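Putative cell invasion protein with MAC/Perforin domain (Bacteroides thetaiotaomicron VPI-5482, PDB 3KK7) is a MACPF-family protein of a gut symbiont, of unproven function but probably involved in pore formation or interaction with cell membranes. Local coordinates at residues Glu26-Lys38 with Tyr504-Leu516. Sequence-based numbering, arbitrary orientation.
Sequences ERNSSLPRVWSKK and YDDDYIPDAYGIL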
# COMPACT_ATOMS: atom_id res chain seq x y z
N GLU A 26 -6.61 -23.87 -27.13
CA GLU A 26 -6.78 -24.35 -25.76
C GLU A 26 -5.43 -24.14 -25.07
O GLU A 26 -4.39 -24.24 -25.72
CB GLU A 26 -7.14 -25.85 -25.71
CG GLU A 26 -8.38 -26.32 -26.52
CD GLU A 26 -9.70 -26.24 -25.73
OE1 GLU A 26 -10.07 -25.14 -25.25
OE2 GLU A 26 -10.37 -27.30 -25.63
N ARG A 27 -5.44 -23.86 -23.77
CA ARG A 27 -4.18 -23.86 -23.04
C ARG A 27 -3.55 -25.24 -23.19
O ARG A 27 -4.21 -26.26 -22.93
CB ARG A 27 -4.41 -23.54 -21.56
CG ARG A 27 -3.16 -23.69 -20.67
CD ARG A 27 -3.49 -23.33 -19.22
NE ARG A 27 -2.36 -23.62 -18.34
CZ ARG A 27 -1.26 -22.88 -18.25
NH1 ARG A 27 -1.14 -21.77 -18.96
NH2 ARG A 27 -0.29 -23.25 -17.43
N ASN A 28 -2.30 -25.28 -23.64
CA ASN A 28 -1.60 -26.55 -23.76
C ASN A 28 -1.76 -27.37 -22.47
O ASN A 28 -1.36 -26.95 -21.38
CB ASN A 28 -0.13 -26.33 -24.09
CG ASN A 28 0.59 -27.63 -24.40
OD1 ASN A 28 0.64 -28.54 -23.58
ND2 ASN A 28 1.15 -27.71 -25.60
N SER A 29 -2.33 -28.56 -22.63
CA SER A 29 -2.80 -29.38 -21.51
C SER A 29 -1.70 -29.98 -20.63
O SER A 29 -1.98 -30.44 -19.51
CB SER A 29 -3.75 -30.48 -22.03
OG SER A 29 -3.27 -31.09 -23.23
N SER A 30 -0.45 -30.00 -21.11
CA SER A 30 0.64 -30.56 -20.31
C SER A 30 1.31 -29.50 -19.43
O SER A 30 2.12 -29.82 -18.57
CB SER A 30 1.67 -31.27 -21.20
OG SER A 30 2.18 -30.42 -22.19
N LEU A 31 0.95 -28.23 -19.63
CA LEU A 31 1.38 -27.16 -18.72
C LEU A 31 0.68 -27.33 -17.39
O LEU A 31 -0.49 -27.73 -17.36
CB LEU A 31 0.97 -25.81 -19.27
CG LEU A 31 1.59 -25.38 -20.59
CD1 LEU A 31 0.89 -24.12 -21.06
CD2 LEU A 31 3.07 -25.14 -20.42
N PRO A 32 1.37 -27.02 -16.27
CA PRO A 32 0.65 -27.09 -14.99
C PRO A 32 -0.39 -25.96 -14.86
O PRO A 32 -0.43 -25.06 -15.70
CB PRO A 32 1.76 -26.97 -13.92
CG PRO A 32 3.06 -26.73 -14.66
CD PRO A 32 2.75 -26.52 -16.13
N ARG A 33 -1.27 -26.07 -13.87
CA ARG A 33 -2.24 -25.04 -13.55
C ARG A 33 -1.86 -24.38 -12.23
O ARG A 33 -2.62 -24.45 -11.27
CB ARG A 33 -3.63 -25.63 -13.42
CG ARG A 33 -4.05 -26.36 -14.66
CD ARG A 33 -5.55 -26.32 -14.88
NE ARG A 33 -5.81 -26.25 -16.31
CZ ARG A 33 -6.19 -25.17 -16.98
NH1 ARG A 33 -6.44 -24.01 -16.37
NH2 ARG A 33 -6.37 -25.27 -18.30
N VAL A 34 -0.68 -23.77 -12.17
CA VAL A 34 -0.25 -23.16 -10.93
C VAL A 34 0.05 -21.69 -11.17
O VAL A 34 0.98 -21.33 -11.92
CB VAL A 34 0.94 -23.91 -10.29
CG1 VAL A 34 1.31 -23.28 -8.97
CG2 VAL A 34 0.59 -25.35 -10.05
N TRP A 35 -0.75 -20.85 -10.52
CA TRP A 35 -0.67 -19.41 -10.68
C TRP A 35 0.07 -18.73 -9.52
O TRP A 35 0.41 -17.55 -9.61
CB TRP A 35 -2.06 -18.79 -10.86
CG TRP A 35 -3.06 -19.66 -11.59
CD1 TRP A 35 -4.31 -19.97 -11.17
CD2 TRP A 35 -2.87 -20.33 -12.84
NE1 TRP A 35 -4.92 -20.77 -12.08
CE2 TRP A 35 -4.06 -21.01 -13.12
CE3 TRP A 35 -1.82 -20.40 -13.76
CZ2 TRP A 35 -4.24 -21.78 -14.27
CZ3 TRP A 35 -2.00 -21.16 -14.91
CH2 TRP A 35 -3.20 -21.84 -15.15
N SER A 36 0.35 -19.47 -8.44
CA SER A 36 1.07 -18.91 -7.31
C SER A 36 1.76 -19.97 -6.47
O SER A 36 1.51 -21.14 -6.65
CB SER A 36 0.10 -18.11 -6.43
OG SER A 36 -0.83 -18.94 -5.78
N LYS A 37 2.64 -19.55 -5.57
CA LYS A 37 3.28 -20.43 -4.59
C LYS A 37 3.18 -19.74 -3.25
O LYS A 37 3.52 -18.58 -3.16
CB LYS A 37 4.76 -20.68 -4.91
CG LYS A 37 4.99 -21.61 -6.10
CD LYS A 37 6.41 -22.24 -6.11
CE LYS A 37 6.50 -23.42 -7.12
NZ LYS A 37 7.69 -24.30 -6.91
N LYS A 38 2.72 -20.43 -2.21
CA LYS A 38 2.62 -19.84 -0.88
C LYS A 38 3.94 -20.02 -0.16
O LYS A 38 4.04 -20.87 0.71
CB LYS A 38 1.51 -20.49 -0.06
N TYR A 504 10.29 -13.10 -11.10
CA TYR A 504 11.19 -13.81 -10.18
C TYR A 504 11.55 -15.19 -10.76
O TYR A 504 10.74 -15.79 -11.45
CB TYR A 504 10.57 -13.95 -8.79
CG TYR A 504 11.47 -14.71 -7.85
CD1 TYR A 504 12.55 -14.08 -7.21
CD2 TYR A 504 11.29 -16.09 -7.63
CE1 TYR A 504 13.40 -14.80 -6.37
CE2 TYR A 504 12.14 -16.81 -6.80
CZ TYR A 504 13.19 -16.17 -6.17
OH TYR A 504 14.00 -16.91 -5.36
N ASP A 505 12.77 -15.65 -10.48
CA ASP A 505 13.34 -16.84 -11.12
C ASP A 505 12.82 -18.16 -10.55
O ASP A 505 13.50 -18.85 -9.77
CB ASP A 505 14.87 -16.81 -11.07
CG ASP A 505 15.51 -17.86 -11.97
OD1 ASP A 505 14.81 -18.43 -12.82
OD2 ASP A 505 16.73 -18.10 -11.85
N ASP A 506 11.61 -18.48 -10.95
CA ASP A 506 11.00 -19.75 -10.67
C ASP A 506 10.24 -20.11 -11.91
O ASP A 506 9.31 -19.41 -12.29
CB ASP A 506 10.06 -19.68 -9.47
CG ASP A 506 9.64 -21.08 -8.97
OD1 ASP A 506 9.51 -22.03 -9.78
OD2 ASP A 506 9.43 -21.22 -7.76
N ASP A 507 10.64 -21.21 -12.54
CA ASP A 507 10.01 -21.69 -13.77
C ASP A 507 8.47 -21.78 -13.69
O ASP A 507 7.79 -21.65 -14.71
CB ASP A 507 10.66 -23.03 -14.20
CG ASP A 507 12.07 -22.85 -14.83
OD1 ASP A 507 12.53 -21.72 -15.04
OD2 ASP A 507 12.73 -23.87 -15.13
N TYR A 508 7.91 -21.95 -12.50
CA TYR A 508 6.45 -22.01 -12.42
C TYR A 508 5.79 -20.78 -13.07
O TYR A 508 4.69 -20.89 -13.60
CB TYR A 508 5.97 -22.20 -10.98
CG TYR A 508 5.45 -20.95 -10.24
CD1 TYR A 508 4.12 -20.54 -10.34
CD2 TYR A 508 6.29 -20.20 -9.42
CE1 TYR A 508 3.67 -19.41 -9.65
CE2 TYR A 508 5.83 -19.11 -8.75
CZ TYR A 508 4.52 -18.71 -8.86
OH TYR A 508 4.09 -17.59 -8.18
N ILE A 509 6.45 -19.62 -13.03
CA ILE A 509 5.89 -18.39 -13.62
C ILE A 509 5.88 -18.44 -15.14
O ILE A 509 4.82 -18.36 -15.74
CB ILE A 509 6.60 -17.10 -13.11
CG1 ILE A 509 6.41 -16.95 -11.59
CG2 ILE A 509 6.03 -15.85 -13.81
CD1 ILE A 509 7.21 -15.84 -10.95
N PRO A 510 7.05 -18.58 -15.79
CA PRO A 510 6.95 -18.72 -17.27
C PRO A 510 6.01 -19.85 -17.70
O PRO A 510 5.35 -19.74 -18.74
CB PRO A 510 8.40 -19.01 -17.72
CG PRO A 510 9.21 -19.23 -16.45
CD PRO A 510 8.45 -18.56 -15.31
N ASP A 511 5.92 -20.91 -16.89
CA ASP A 511 5.01 -22.04 -17.18
C ASP A 511 3.53 -21.64 -17.08
O ASP A 511 2.70 -22.12 -17.86
CB ASP A 511 5.35 -23.30 -16.33
CG ASP A 511 6.43 -24.21 -16.99
OD1 ASP A 511 6.69 -24.03 -18.21
OD2 ASP A 511 7.02 -25.09 -16.30
N ALA A 512 3.19 -20.74 -16.16
CA ALA A 512 1.84 -20.21 -16.09
C ALA A 512 1.48 -19.51 -17.41
O ALA A 512 0.35 -19.63 -17.90
CB ALA A 512 1.70 -19.31 -14.94
N TYR A 513 2.43 -18.83 -18.03
CA TYR A 513 2.20 -18.20 -19.34
C TYR A 513 2.50 -19.10 -20.54
O TYR A 513 2.28 -18.72 -21.69
CB TYR A 513 3.00 -16.91 -19.45
CG TYR A 513 2.59 -15.82 -18.47
CD1 TYR A 513 3.03 -15.84 -17.15
CD2 TYR A 513 1.79 -14.77 -18.87
CE1 TYR A 513 2.68 -14.84 -16.27
CE2 TYR A 513 1.43 -13.76 -17.99
CZ TYR A 513 1.87 -13.79 -16.70
OH TYR A 513 1.49 -12.78 -15.84
N GLY A 514 2.99 -20.30 -20.27
CA GLY A 514 3.37 -21.24 -21.34
C GLY A 514 4.39 -20.63 -22.28
O GLY A 514 4.21 -20.67 -23.49
N ILE A 515 5.43 -20.04 -21.70
CA ILE A 515 6.47 -19.32 -22.45
C ILE A 515 7.89 -19.79 -22.09
O ILE A 515 8.88 -19.18 -22.48
CB ILE A 515 6.39 -17.76 -22.23
CG1 ILE A 515 6.63 -17.38 -20.77
CG2 ILE A 515 5.04 -17.21 -22.68
CD1 ILE A 515 6.57 -15.93 -20.54
N LEU A 516 7.99 -20.90 -21.37
CA LEU A 516 9.27 -21.36 -20.89
C LEU A 516 10.20 -21.67 -22.06
O LEU A 516 11.36 -21.27 -22.05
CB LEU A 516 9.09 -22.59 -20.00
CG LEU A 516 10.35 -23.10 -19.30
CD1 LEU A 516 11.21 -21.95 -18.70
CD2 LEU A 516 9.94 -24.14 -18.23
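The Tyr-508 ring has Lys-37 CG over one face, 3.9 Å from the ring centroid in a CH-pi contact, and Ile-509 CG1 on the other; Val-34 O and Trp-35 C lie at its edge. The Arg-27 guanidinium has Trp-35 CH2 over one face and Leu-31 CD1 over the opposite one, both offset toward the rim, with Asp-511 O and Ala-512 O near its edge, while the indole edge meets the methyl of Ala-512. With CG anti to the backbone N (chi1 172°) and the chain extended as far as NE, Arg-27 reaches the C-terminal end of helix 508-512. There NH1 donates to Ala-512 O at 2.8 Å, from above the carbonyl plane, and NH2 to Asp-511 O at 3.2 Å. A leucine here would probably leave both helix-end carbonyls without these donors. The helix closes in a Schellman motif at Gly-514, whose CA packs 3.8 Å from Leu-31 CD1. At the other end Lys-37 slides past the ring, and NZ forms a long salt bridge with Asp-506 OD2 (3.6 Å); Asp-506 OD1 caps Tyr-508 N, and Tyr-508 OH bonds to Asn-198. The loop after strand 22-25 thus meets the D3 domain through a worked example of polar capping from outside a helix, where the guanidinium charge would probably also suit the carbonyl end.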